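Soluble epoxide hydrolase (Bacillus megaterium, PDB 4INZ) is a soluble single-chain member of the alpha/beta hydrolase fold family, with a mixed beta-sheet carrying a helical insertion. Local coordinates at residues K153-A158 / T258-N263; R147-N152 / E229-K234; G139-T144 / D265-Y270. The protein carries 1 engineered substitution. All blocks are in the same frame, centred on the assembly; numbering follows the deposited sequence.

Contact 1 (K153-A158 / T258-N263); sequences KNQQKA and TFMPEN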
loop_
_atom_site.group_PDB
_atom_site.type_symbol
_atom_site.label_atom_id
_atom_site.label_comp_id
_atom_site.label_asym_id
_atom_site.label_seq_id
_atom_site.Cartn_x
_atom_site.Cartn_y
_atom_site.Cartn_z
ATOM N N LYS A 153 -22.051 4.093 6.165
ATOM C CA LYS A 153 -22.522 4.745 4.945
ATOM C C LYS A 153 -21.454 5.621 4.295
ATOM O O LYS A 153 -21.354 5.680 3.065
ATOM C CB LYS A 153 -23.792 5.556 5.213
ATOM C CG LYS A 153 -25.011 4.693 5.489
ATOM C CD LYS A 153 -25.027 3.492 4.558
ATOM C CE LYS A 153 -26.410 2.877 4.433
ATOM N NZ LYS A 153 -26.384 1.711 3.506
ATOM N N ASN A 154 -20.660 6.298 5.121
ATOM C CA ASN A 154 -19.591 7.142 4.612
ATOM C C ASN A 154 -18.523 6.317 3.893
ATOM O O ASN A 154 -17.992 6.737 2.868
ATOM C CB ASN A 154 -18.965 7.981 5.734
ATOM C CG ASN A 154 -19.878 9.106 6.212
ATOM O OD1 ASN A 154 -20.714 9.617 5.461
ATOM N ND2 ASN A 154 -19.711 9.505 7.468
ATOM N N GLN A 155 -18.215 5.137 4.423
ATOM C CA GLN A 155 -17.213 4.280 3.800
ATOM C C GLN A 155 -17.749 3.676 2.510
ATOM O O GLN A 155 -17.011 3.488 1.538
ATOM C CB GLN A 155 -16.768 3.160 4.737
ATOM C CG GLN A 155 -15.653 2.316 4.139
ATOM C CD GLN A 155 -14.422 3.143 3.803
ATOM O OE1 GLN A 155 -14.030 3.273 2.631
ATOM N NE2 GLN A 155 -13.808 3.710 4.829
ATOM N N GLN A 156 -19.036 3.357 2.511
ATOM C CA GLN A 156 -19.672 2.821 1.316
ATOM C C GLN A 156 -19.574 3.815 0.161
ATOM O O GLN A 156 -19.242 3.443 -0.968
ATOM C CB GLN A 156 -21.130 2.460 1.612
ATOM C CG GLN A 156 -21.263 1.220 2.480
ATOM C CD GLN A 156 -22.678 0.997 2.973
ATOM O OE1 GLN A 156 -23.582 1.772 2.669
ATOM N NE2 GLN A 156 -22.877 -0.071 3.741
ATOM N N LYS A 157 -19.854 5.084 0.452
ATOM C CA LYS A 157 -19.740 6.137 -0.548
ATOM C C LYS A 157 -18.285 6.327 -0.960
ATOM O O LYS A 157 -17.970 6.417 -2.145
ATOM C CB LYS A 157 -20.300 7.457 -0.012
ATOM C CG LYS A 157 -20.265 8.602 -1.020
ATOM C CD LYS A 157 -20.803 9.899 -0.418
ATOM C CE LYS A 157 -20.909 11.012 -1.461
ATOM N NZ LYS A 157 -22.011 10.783 -2.445
ATOM N N ALA A 158 -17.405 6.388 0.031
ATOM C CA ALA A 158 -15.983 6.590 -0.214
ATOM C C ALA A 158 -15.404 5.512 -1.124
ATOM O O ALA A 158 -14.492 5.781 -1.904
ATOM C CB ALA A 158 -15.219 6.627 1.109
ATOM N N THR A 258 -10.812 8.356 1.037
ATOM C CA THR A 258 -11.011 6.976 0.599
ATOM C C THR A 258 -11.206 5.996 1.754
ATOM O O THR A 258 -11.904 4.995 1.625
ATOM C CB THR A 258 -9.820 6.504 -0.249
ATOM O OG1 THR A 258 -9.671 7.368 -1.383
ATOM C CG2 THR A 258 -10.038 5.083 -0.725
ATOM N N PHE A 259 -10.562 6.274 2.880
ATOM C CA PHE A 259 -10.707 5.423 4.063
ATOM C C PHE A 259 -11.129 6.261 5.267
ATOM O O PHE A 259 -10.423 7.182 5.675
ATOM C CB PHE A 259 -9.413 4.649 4.354
ATOM C CG PHE A 259 -9.037 3.681 3.270
ATOM C CD1 PHE A 259 -9.581 2.406 3.237
ATOM C CD2 PHE A 259 -8.152 4.051 2.271
ATOM C CE1 PHE A 259 -9.243 1.518 2.227
ATOM C CE2 PHE A 259 -7.810 3.164 1.262
ATOM C CZ PHE A 259 -8.362 1.896 1.237
ATOM N N MET A 260 -12.294 5.936 5.815
ATOM C CA MET A 260 -12.887 6.693 6.912
ATOM C C MET A 260 -12.185 6.397 8.226
ATOM O O MET A 260 -11.590 5.337 8.389
ATOM C CB MET A 260 -14.382 6.377 7.022
ATOM C CG MET A 260 -15.191 6.754 5.786
ATOM S SD MET A 260 -15.188 8.532 5.437
ATOM C CE MET A 260 -13.863 8.670 4.234
ATOM N N PRO A 261 -12.246 7.340 9.176
ATOM C CA PRO A 261 -11.553 7.156 10.454
ATOM C C PRO A 261 -12.023 5.921 11.221
ATOM O O PRO A 261 -11.237 5.359 11.985
ATOM C CB PRO A 261 -11.920 8.427 11.236
ATOM C CG PRO A 261 -12.232 9.434 10.194
ATOM C CD PRO A 261 -12.865 8.673 9.068
ATOM N N GLU A 262 -13.277 5.508 11.029
ATOM C CA GLU A 262 -13.831 4.384 11.792
ATOM C C GLU A 262 -13.136 3.051 11.502
ATOM O O GLU A 262 -13.331 2.076 12.228
ATOM C CB GLU A 262 -15.341 4.252 11.572
ATOM C CG GLU A 262 -16.166 5.372 12.192
ATOM C CD GLU A 262 -16.162 6.638 11.357
ATOM O OE1 GLU A 262 -15.760 6.575 10.175
ATOM O OE2 GLU A 262 -16.556 7.699 11.883
ATOM N N ASN A 263 -12.328 3.006 10.445
ATOM C CA ASN A 263 -11.543 1.811 10.160
ATOM C C ASN A 263 -10.639 1.462 11.333
ATOM O O ASN A 263 -10.215 0.320 11.481
ATOM C CB ASN A 263 -10.713 2.000 8.884
ATOM C CG ASN A 263 -11.540 1.834 7.635
ATOM O OD1 ASN A 263 -11.785 0.716 7.195
ATOM N ND2 ASN A 263 -11.990 2.945 7.064
HETATM O O HOH W 1 -17.153 8.121 8.442
#

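Contact 2 (R147-N152 / E229-K234); sequences RELRTN and EDLRRK. With EDO (1,2-ethanediol), chain C.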
loop_
_atom_site.group_PDB
_atom_site.type_symbol
_atom_site.label_atom_id
_atom_site.label_comp_id
_atom_site.label_asym_id
_atom_site.label_seq_id
_atom_site.Cartn_x
_atom_site.Cartn_y
_atom_site.Cartn_z
ATOM N N ARG A 147 -16.036 -4.686 8.128
ATOM C CA ARG A 147 -17.016 -4.159 9.069
ATOM C C ARG A 147 -17.565 -2.807 8.598
ATOM O O ARG A 147 -18.768 -2.561 8.642
ATOM C CB ARG A 147 -16.393 -4.021 10.456
ATOM C CG ARG A 147 -17.361 -3.606 11.555
ATOM C CD ARG A 147 -16.595 -3.218 12.804
ATOM N NE ARG A 147 -15.698 -2.096 12.545
ATOM C CZ ARG A 147 -14.653 -1.775 13.300
ATOM N NH1 ARG A 147 -14.354 -2.500 14.371
ATOM N NH2 ARG A 147 -13.896 -0.730 12.976
ATOM N N GLU A 148 -16.679 -1.926 8.149
ATOM C CA GLU A 148 -17.105 -0.598 7.715
ATOM C C GLU A 148 -17.854 -0.629 6.381
ATOM O O GLU A 148 -18.818 0.112 6.192
ATOM C CB GLU A 148 -15.919 0.368 7.666
ATOM C CG GLU A 148 -15.190 0.489 9.000
ATOM C CD GLU A 148 -16.107 0.948 10.137
ATOM O OE1 GLU A 148 -16.921 1.871 9.919
ATOM O OE2 GLU A 148 -16.012 0.381 11.249
ATOM N N LEU A 149 -17.421 -1.491 5.462
ATOM C CA LEU A 149 -18.138 -1.655 4.196
ATOM C C LEU A 149 -19.570 -2.109 4.439
ATOM O O LEU A 149 -20.481 -1.743 3.695
ATOM C CB LEU A 149 -17.444 -2.674 3.290
ATOM C CG LEU A 149 -16.258 -2.200 2.457
ATOM C CD1 LEU A 149 -15.825 -3.308 1.497
ATOM C CD2 LEU A 149 -16.619 -0.929 1.692
ATOM N N ARG A 150 -19.765 -2.918 5.476
ATOM C CA ARG A 150 -21.092 -3.448 5.787
ATOM C C ARG A 150 -22.032 -2.404 6.387
ATOM O O ARG A 150 -23.231 -2.407 6.102
ATOM C CB ARG A 150 -20.999 -4.645 6.745
ATOM C CG ARG A 150 -20.664 -5.970 6.079
ATOM C CD ARG A 150 -20.885 -7.149 7.022
ATOM N NE ARG A 150 -19.939 -7.162 8.138
ATOM C CZ ARG A 150 -18.743 -7.741 8.092
ATOM N NH1 ARG A 150 -18.343 -8.346 6.982
ATOM N NH2 ARG A 150 -17.942 -7.712 9.148
ATOM N N THR A 151 -21.498 -1.514 7.216
ATOM C CA THR A 151 -22.369 -0.688 8.055
ATOM C C THR A 151 -22.159 0.814 7.929
ATOM O O THR A 151 -23.049 1.599 8.255
ATOM C CB THR A 151 -22.216 -1.065 9.540
ATOM O OG1 THR A 151 -20.848 -0.907 9.932
ATOM C CG2 THR A 151 -22.637 -2.506 9.768
ATOM N N ASN A 152 -20.981 1.214 7.471
ATOM C CA ASN A 152 -20.616 2.624 7.464
ATOM C C ASN A 152 -20.999 3.279 6.145
ATOM O O ASN A 152 -20.360 3.042 5.124
ATOM C CB ASN A 152 -19.116 2.765 7.725
ATOM C CG ASN A 152 -18.678 4.208 7.915
ATOM O OD1 ASN A 152 -19.287 5.136 7.376
ATOM N ND2 ASN A 152 -17.601 4.401 8.678
ATOM N N GLU A 229 -23.199 -12.127 -0.307
ATOM C CA GLU A 229 -22.404 -13.185 0.310
ATOM C C GLU A 229 -20.959 -12.754 0.556
ATOM O O GLU A 229 -20.351 -13.135 1.560
ATOM C CB GLU A 229 -22.436 -14.466 -0.529
ATOM C CG GLU A 229 -21.383 -15.490 -0.113
ATOM C CD GLU A 229 -21.707 -16.900 -0.569
ATOM O OE1 GLU A 229 -21.373 -17.851 0.168
ATOM O OE2 GLU A 229 -22.284 -17.059 -1.665
ATOM N N ASP A 230 -20.405 -11.968 -0.360
ATOM C CA ASP A 230 -19.026 -11.517 -0.215
ATOM C C ASP A 230 -18.880 -10.452 0.871
ATOM O O ASP A 230 -17.900 -10.445 1.609
ATOM C CB ASP A 230 -18.470 -11.015 -1.546
ATOM C CG ASP A 230 -18.119 -12.148 -2.495
ATOM O OD1 ASP A 230 -17.981 -13.298 -2.025
ATOM O OD2 ASP A 230 -17.970 -11.888 -3.705
ATOM N N LEU A 231 -19.860 -9.561 0.968
ATOM C CA LEU A 231 -19.843 -8.521 1.988
ATOM C C LEU A 231 -19.974 -9.102 3.395
ATOM O O LEU A 231 -19.650 -8.438 4.381
ATOM C CB LEU A 231 -20.948 -7.493 1.732
ATOM C CG LEU A 231 -20.620 -6.338 0.784
ATOM C CD1 LEU A 231 -21.871 -5.530 0.478
ATOM C CD2 LEU A 231 -19.541 -5.447 1.377
ATOM N N ARG A 232 -20.444 -10.344 3.487
ATOM C CA ARG A 232 -20.596 -10.998 4.784
ATOM C C ARG A 232 -19.292 -11.623 5.282
ATOM O O ARG A 232 -19.203 -12.051 6.432
ATOM C CB ARG A 232 -21.702 -12.057 4.734
ATOM C CG ARG A 232 -23.098 -11.487 4.522
ATOM C CD ARG A 232 -24.176 -12.491 4.925
ATOM N NE ARG A 232 -24.146 -13.697 4.101
ATOM C CZ ARG A 232 -24.917 -13.888 3.035
ATOM N NH1 ARG A 232 -25.781 -12.951 2.662
ATOM N NH2 ARG A 232 -24.827 -15.019 2.342
ATOM N N ARG A 233 -18.281 -11.675 4.420
ATOM C CA ARG A 233 -17.007 -12.274 4.801
ATOM C C ARG A 233 -16.373 -11.472 5.931
ATOM O O ARG A 233 -16.474 -10.248 5.957
ATOM C CB ARG A 233 -16.062 -12.360 3.596
ATOM C CG ARG A 233 -16.751 -12.856 2.334
ATOM C CD ARG A 233 -15.796 -13.533 1.362
ATOM N NE ARG A 233 -16.106 -14.956 1.256
ATOM C CZ ARG A 233 -15.493 -15.808 0.442
ATOM N NH1 ARG A 233 -14.519 -15.390 -0.359
ATOM N NH2 ARG A 233 -15.858 -17.084 0.432
ATOM N N LYS A 234 -15.726 -12.166 6.864
ATOM C CA LYS A 234 -15.104 -11.516 8.015
ATOM C C LYS A 234 -13.861 -10.708 7.642
ATOM O O LYS A 234 -13.551 -9.701 8.283
ATOM C CB LYS A 234 -14.747 -12.542 9.095
ATOM C CG LYS A 234 -15.948 -13.140 9.827
ATOM C CD LYS A 234 -16.122 -14.614 9.484
ATOM C CE LYS A 234 -17.231 -15.267 10.317
ATOM N NZ LYS A 234 -16.896 -15.331 11.775
HETATM C C1 EDO C . -20.379 -7.021 11.287
HETATM O O1 EDO C . -20.767 -5.791 10.663
HETATM C C2 EDO C . -18.969 -6.894 11.854
HETATM O O2 EDO C . -19.039 -6.692 13.272
HETATM O O HOH W 2 -15.164 -8.141 9.790
#

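Contact 3 (G139-T144 / D265-Y270); sequences GPHPYT and DGIEEY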
loop_
_atom_site.group_PDB
_atom_site.type_symbol
_atom_site.label_atom_id
_atom_site.label_comp_id
_atom_site.label_asym_id
_atom_site.label_seq_id
_atom_site.Cartn_x
_atom_site.Cartn_y
_atom_site.Cartn_z
ATOM N N GLY A 139 -5.210 2.612 4.629
ATOM C CA GLY A 139 -5.491 1.426 3.834
ATOM C C GLY A 139 -6.306 0.466 4.675
ATOM O O GLY A 139 -6.525 0.714 5.855
ATOM N N PRO A 140 -6.754 -0.644 4.079
ATOM C CA PRO A 140 -7.712 -1.497 4.791
ATOM C C PRO A 140 -7.078 -2.547 5.710
ATOM O O PRO A 140 -6.249 -3.346 5.267
ATOM C CB PRO A 140 -8.465 -2.181 3.651
ATOM C CG PRO A 140 -7.411 -2.316 2.563
ATOM C CD PRO A 140 -6.550 -1.067 2.683
ATOM N N HIS A 141 -7.473 -2.540 6.982
ATOM C CA HIS A 141 -7.213 -3.680 7.852
ATOM C C HIS A 141 -8.180 -4.781 7.429
ATOM O O HIS A 141 -9.350 -4.509 7.184
ATOM C CB HIS A 141 -7.443 -3.318 9.324
ATOM C CG HIS A 141 -7.275 -4.477 10.258
ATOM N ND1 HIS A 141 -8.334 -5.250 10.687
ATOM C CD2 HIS A 141 -6.168 -5.004 10.833
ATOM C CE1 HIS A 141 -7.886 -6.199 11.490
ATOM N NE2 HIS A 141 -6.574 -6.075 11.592
ATOM N N PRO A 142 -7.696 -6.026 7.318
ATOM C CA PRO A 142 -8.537 -7.098 6.766
ATOM C C PRO A 142 -9.922 -7.210 7.401
ATOM O O PRO A 142 -10.893 -7.487 6.694
ATOM C CB PRO A 142 -7.713 -8.354 7.046
ATOM C CG PRO A 142 -6.299 -7.866 6.967
ATOM C CD PRO A 142 -6.328 -6.490 7.596
ATOM N N TYR A 143 -10.022 -6.997 8.707
ATOM C CA TYR A 143 -11.291 -7.235 9.394
ATOM C C TYR A 143 -12.129 -5.976 9.575
ATOM O O TYR A 143 -13.326 -5.981 9.281
ATOM C CB TYR A 143 -11.071 -7.940 10.737
ATOM C CG TYR A 143 -10.622 -9.378 10.593
ATOM C CD1 TYR A 143 -9.272 -9.701 10.528
ATOM C CD2 TYR A 143 -11.552 -10.413 10.502
ATOM C CE1 TYR A 143 -8.855 -11.010 10.387
ATOM C CE2 TYR A 143 -11.146 -11.727 10.365
ATOM C CZ TYR A 143 -9.798 -12.022 10.307
ATOM O OH TYR A 143 -9.389 -13.329 10.171
ATOM N N THR A 144 -11.518 -4.898 10.058
ATOM C CA THR A 144 -12.285 -3.680 10.272
ATOM C C THR A 144 -12.811 -3.102 8.962
ATOM O O THR A 144 -13.870 -2.479 8.943
ATOM C CB THR A 144 -11.507 -2.600 11.070
ATOM O OG1 THR A 144 -10.379 -2.140 10.312
ATOM C CG2 THR A 144 -11.046 -3.151 12.422
ATOM N N ASP A 265 -11.474 2.037 14.604
ATOM C CA ASP A 265 -12.258 1.697 15.787
ATOM C C ASP A 265 -12.082 0.229 16.168
ATOM O O ASP A 265 -12.315 -0.669 15.351
ATOM C CB ASP A 265 -13.745 1.988 15.563
ATOM C CG ASP A 265 -14.042 3.470 15.394
ATOM O OD1 ASP A 265 -13.167 4.301 15.709
ATOM O OD2 ASP A 265 -15.166 3.800 14.954
ATOM N N GLY A 266 -11.672 -0.011 17.409
ATOM C CA GLY A 266 -11.569 -1.357 17.940
ATOM C C GLY A 266 -10.548 -2.233 17.235
ATOM O O GLY A 266 -10.600 -3.459 17.327
ATOM N N ILE A 267 -9.616 -1.607 16.525
ATOM C CA ILE A 267 -8.602 -2.368 15.807
ATOM C C ILE A 267 -7.747 -3.187 16.783
ATOM O O ILE A 267 -7.236 -4.249 16.427
ATOM C CB ILE A 267 -7.738 -1.453 14.898
ATOM C CG1 ILE A 267 -6.897 -2.287 13.929
ATOM C CG2 ILE A 267 -6.878 -0.508 15.725
ATOM C CD1 ILE A 267 -6.366 -1.479 12.773
ATOM N N GLU A 268 -7.632 -2.715 18.024
ATOM C CA GLU A 268 -6.830 -3.413 19.026
ATOM C C GLU A 268 -7.381 -4.795 19.388
ATOM O O GLU A 268 -6.662 -5.619 19.950
ATOM C CB GLU A 268 -6.655 -2.570 20.296
ATOM C CG GLU A 268 -7.916 -2.379 21.119
ATOM C CD GLU A 268 -8.725 -1.166 20.692
ATOM O OE1 GLU A 268 -8.440 -0.598 19.616
ATOM O OE2 GLU A 268 -9.646 -0.776 21.442
ATOM N N GLU A 269 -8.651 -5.043 19.083
ATOM C CA GLU A 269 -9.226 -6.369 19.286
ATOM C C GLU A 269 -8.571 -7.373 18.338
ATOM O O GLU A 269 -8.433 -8.557 18.666
ATOM C CB GLU A 269 -10.741 -6.355 19.057
ATOM C CG GLU A 269 -11.397 -7.726 19.250
ATOM C CD GLU A 269 -12.692 -7.902 18.458
ATOM O OE1 GLU A 269 -12.927 -9.023 17.948
ATOM O OE2 GLU A 269 -13.476 -6.932 18.352
ATOM N N TYR A 270 -8.179 -6.895 17.160
ATOM C CA TYR A 270 -7.565 -7.745 16.143
ATOM C C TYR A 270 -6.054 -7.697 16.205
ATOM O O TYR A 270 -5.378 -8.613 15.740
ATOM C CB TYR A 270 -8.012 -7.317 14.746
ATOM C CG TYR A 270 -9.493 -7.453 14.529
ATOM C CD1 TYR A 270 -10.059 -8.686 14.228
ATOM C CD2 TYR A 270 -10.330 -6.350 14.629
ATOM C CE1 TYR A 270 -11.420 -8.816 14.038
ATOM C CE2 TYR A 270 -11.691 -6.471 14.438
ATOM C CZ TYR A 270 -12.231 -7.704 14.141
ATOM O OH TYR A 270 -13.587 -7.825 13.951
#

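Contact 1 (K153-A158 / T258-N263)
Met260 lies against the side of helix 153-158 and touches Asn154 and Ala158, one turn apart. Its sulfur SD sits 3.8 Å from CB of Asn154, and its methyl CE reaches CB of Ala158 at 4.0 Å. A bend in the thioether chain at chi2 (-63°) turns it along the helix surface, which is how a single side chain meets both residues. Between them, the aliphatic part of Gln155 runs beside Met260, CB lying 4.1 Å from Met260 CG. Its amide end continues past the methionine into the crook formed by the backbone of Thr258-Met260 and the side chain of Asn263. Gln155 and Asn263 cross there at about a right angle, with their amide planes 67° apart.

Asn263 braces the turn. Its ND2 donates an almost straight bond of 2.8 Å to Met260 O, and the same carbonyl takes a second, longer bond from Asn263 N, so the turn is pinned by both backbone and side chain of one residue. At the outer edge a water bridges the segments, accepting from Asn154 ND2 at 3.1 Å and donating to Glu262 OE1 at 2.7 Å. Asn152 bridges both segments: its OD1 accepts from Gln155 N and its ND2 donates to Glu262 OE1.

The contact thus lays the short helix 153-158, directly after helix 142-151, on the loop joining strand 248-253 to strand 274-279. Gln155 and Asn263 both rest on Phe145 of helix 142-151, while Phe259 and Asn263 reach inward to Trp252 on strand 248-253.

Contact 2 (R147-N152 / E229-K234)
NH1 of Arg150 is gripped by two backbone carbonyls at once. It donates to Leu231 O at 2.9 Å along a fairly straight line (165°), and to Arg233 O, also at 2.9 Å, through a more bent bond (140°). Both oxygens lie near the guanidinium plane, at its edge, although NH1 stands above the carbonyl plane of Arg233 and is tilted less from that of Leu231. The other nitrogens are used too. NE gives a nearly linear bond of 3.0 Å to O1 of a 1,2-ethanediol, probably from the crystallisation liquor, and NH2 donates at 2.9 Å to a water that in turn donates a hydrogen bond to Lys234 O at 2.7 Å. In the crystal every nitrogen has a partner, which limits rotation of the group; the two carbonyls are direct protein partners. A bend of the Arg150 chain at chi3 (-68°) brings the NH1 edge of the guanidinium to these carbonyls. The backbone N of Arg147 lies over one face, toward its rim.

Beneath this polar layer, Leu149 CB packs on Leu231 CD2 at 4.0 Å, a small apolar patch that continues onto Ile225.

An arginine thus gathers carbonyls in and near the short, weakly bonded helix 228-231. Both segments belong to the largely helical insertion between strands 131-137 and 248-253, the cap region that alpha/beta hydrolases of this kind carry over their sheet, and the contact ties its first helix to its last.

Contact 3 (G139-T144 / D265-Y270)
An aromatic cluster of His141, Tyr143 and Tyr270 joins the start of helix 142-151 to the loop that leads into strand 274-279. Tyr270 is at its centre. Tyr143 sets its CB over one face of the Tyr270 ring, 3.6 Å from the centroid, a CH-pi contact. The two tyrosine rings are nearly parallel (9°), yet they are slid so far apart that they barely overlap, with centroids 5.0 Å from each other. His141 approaches obliquely: its plane is turned 48° from that of Tyr270, and its CE1 comes to 3.4 Å from Tyr270 CB. Thr144 adds its methyl, CG2 lying 3.9 Å from Tyr270 CE2.

His141 is also the N-cap of helix 142-151. With chi1 at 176°, which puts CG opposite the backbone N, the imidazole swings round to the first turn, where ND1 accepts a straight bond of 3.3 Å from Thr144 N, close to the ring plane. Held in this way, the ring is clasped from two sides: CG1 of Ile267 lies over one face toward the rim, its CD1 4.0 Å from His141 CG, and Pro142 CD covers the opposite face near the rim. In alpha/beta hydrolase terms, this is the point where the chain has left strand 131-137 and enters the helical insertion.

The polar ends find partners further out. His141 NE2 is hydrogen-bonded to Tyr125 OH on helix 115-126, Tyr143 OH to Glu241 O, and Thr144 OG1 to Asn263 O. Trp121 meets the His141 ring edge-to-face, and Ile267 continues onto Ile274 of strand 274-279.

Contact 3 is the buried one, contact 1 is partly buried, and contact 2 lies at the surface. Their chemistry follows: aromatic and methyl packing in contact 3, a loop methionine against a helix with a helix glutamine reaching into the loop in contact 1, and an arginine bonded to carbonyls, water and a diol in contact 2. Contacts 2 and 3 use opposite ends of helix 142-151, while contact 1 takes the helix that follows it. Contacts 1 and 3 both anchor these helices on the loop between strands 248-253 and 274-279, whereas contact 2 stays within the helical insertion. A hydrogen bond from Arg147 NH2 to the backbone Asp265 O also joins contacts 2 and 3.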